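Local coordinates for protein carbohydrate esterase family 2 (CE2) (Chaetomium olivicolor, PDB 4XVH) that probably removes acetyl groups from xylan and related plant polysaccharides, joining a jelly-roll beta-sandwich domain to an SGNH-type esterase domain, at residues A[299-302]-A[303-307]. Sequence-based numbering, arbitrary orientation.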
loop_
_atom_site.group_PDB
_atom_site.type_symbol
_atom_site.label_atom_id
_atom_site.label_comp_id
_atom_site.label_asym_id
_atom_site.label_seq_id
_atom_site.Cartn_x
_atom_site.Cartn_y
_atom_site.Cartn_z
ATOM N N SER A 299 -14.500 -6.837 -16.876
ATOM C CA SER A 299 -13.655 -7.852 -17.491
ATOM C C SER A 299 -12.220 -7.380 -17.758
ATOM O O SER A 299 -11.321 -8.205 -17.889
ATOM C CB SER A 299 -14.272 -8.325 -18.798
ATOM O OG SER A 299 -14.402 -7.220 -19.664
ATOM N N ASP A 300 -11.980 -6.077 -17.844
ATOM C CA ASP A 300 -10.614 -5.630 -18.092
ATOM C C ASP A 300 -9.802 -5.679 -16.797
ATOM O O ASP A 300 -10.182 -5.048 -15.795
ATOM C CB ASP A 300 -10.612 -4.224 -18.668
ATOM C CG ASP A 300 -11.253 -4.169 -20.049
ATOM O OD1 ASP A 300 -11.000 -5.071 -20.881
ATOM O OD2 ASP A 300 -12.020 -3.220 -20.300
ATOM N N VAL A 301 -8.704 -6.439 -16.798
ATOM C CA VAL A 301 -7.955 -6.658 -15.574
ATOM C C VAL A 301 -6.449 -6.720 -15.848
ATOM O O VAL A 301 -6.034 -6.851 -17.008
ATOM C CB VAL A 301 -8.414 -7.973 -14.864
ATOM C CG1 VAL A 301 -9.840 -7.865 -14.371
ATOM C CG2 VAL A 301 -8.268 -9.181 -15.830
ATOM N N GLY A 302 -5.656 -6.656 -14.779
ATOM C CA GLY A 302 -4.217 -6.822 -14.878
ATOM C C GLY A 302 -3.856 -8.276 -14.611
ATOM O O GLY A 302 -4.705 -9.156 -14.788
ATOM N N CYS A 303 -2.616 -8.537 -14.189
ATOM C CA CYS A 303 -2.160 -9.934 -14.050
ATOM C C CYS A 303 -3.018 -10.646 -13.021
ATOM O O CYS A 303 -3.312 -10.086 -11.952
ATOM C CB CYS A 303 -0.690 -10.008 -13.630
ATOM S SG CYS A 303 0.361 -9.048 -14.703
ATOM N N ASP A 304 -3.397 -11.887 -13.338
ATOM C CA ASP A 304 -4.097 -12.751 -12.372
ATOM C C ASP A 304 -5.384 -12.096 -11.877
ATOM O O ASP A 304 -5.711 -12.147 -10.682
ATOM C CB ASP A 304 -3.152 -13.100 -11.209
ATOM C CG ASP A 304 -1.951 -13.931 -11.676
ATOM O OD1 ASP A 304 -2.181 -14.890 -12.451
ATOM O OD2 ASP A 304 -0.793 -13.616 -11.296
ATOM N N TYR A 305 -6.107 -11.472 -12.814
ATOM C CA TYR A 305 -7.388 -10.804 -12.529
ATOM C C TYR A 305 -7.336 -9.694 -11.487
ATOM O O TYR A 305 -8.362 -9.399 -10.854
ATOM C CB TYR A 305 -8.445 -11.839 -12.111
ATOM C CG TYR A 305 -8.541 -12.950 -13.123
ATOM C CD1 TYR A 305 -9.321 -12.810 -14.258
ATOM C CD2 TYR A 305 -7.802 -14.119 -12.977
ATOM C CE1 TYR A 305 -9.384 -13.819 -15.210
ATOM C CE2 TYR A 305 -7.867 -15.127 -13.926
ATOM C CZ TYR A 305 -8.658 -14.960 -15.037
ATOM O OH TYR A 305 -8.728 -15.950 -15.991
ATOM N N HIS A 306 -6.180 -9.052 -11.311
ATOM C CA HIS A 306 -6.129 -7.938 -10.360
ATOM C C HIS A 306 -6.604 -6.661 -11.023
ATOM O O HIS A 306 -6.638 -6.572 -12.251
ATOM C CB HIS A 306 -4.725 -7.756 -9.768
ATOM C CG HIS A 306 -4.427 -8.751 -8.696
ATOM N ND1 HIS A 306 -4.326 -10.098 -8.964
ATOM C CD2 HIS A 306 -4.324 -8.618 -7.348
ATOM C CE1 HIS A 306 -4.101 -10.747 -7.832
ATOM N NE2 HIS A 306 -4.111 -9.872 -6.839
ATOM N N PRO A 307 -7.028 -5.680 -10.203
ATOM C CA PRO A 307 -7.538 -4.443 -10.813
ATOM C C PRO A 307 -6.480 -3.710 -11.652
ATOM O O PRO A 307 -5.292 -3.645 -11.275
ATOM C CB PRO A 307 -7.976 -3.611 -9.594
ATOM C CG PRO A 307 -8.353 -4.679 -8.518
ATOM C CD PRO A 307 -7.289 -5.740 -8.741
#
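Gly-302 N donates to His-306 O, 2.7 Å away, in a nearly straight bond (167° at the hydrogen) that closes a tight turn within the loop joining strand 289-292 to helix 309-327. Inside it, His-306 N bonds Cys-303 O at 3.1 Å, while Asp-304 and Tyr-305 both take positive phi angles as the chain reverses.

The apolar contact is made by Val-301. With CG1 anti to the carbonyl carbon (chi1 -66°), Val-301 CG2 falls between backbone N and carbonyl carbon and reaches Tyr-305 CA at 3.8 Å and Tyr-305 CD1 at 4.1 Å, approaching the ring obliquely. Val-301 CB also packs 3.5 Å from His-306 O, the acceptor of the Gly-302 bond. Phe-129 touches both side chains.

The His-306 ring is held by polar contacts. His-306 ND1 donates two weak bonds, to Asp-304 O at 3.0 Å and Cys-303 O at 3.2 Å; NE2 is hydrogen-bonded to Ser-118 OG. The turn is also tied outward, Cys-303 by a disulfide to Cys-131, Asp-304 OD2 by a hydrogen bond to Tyr-123 OH.

A Ser-His pair flanking bound polyether before the last helix fits the SGNH active site. Cys-303 replaces the aspartate of the usual Asp-X-X-His motif; backbone carbonyls receive ND1 instead, consistent with a catalytic dyad, and would orient the ring toward the probable nucleophile.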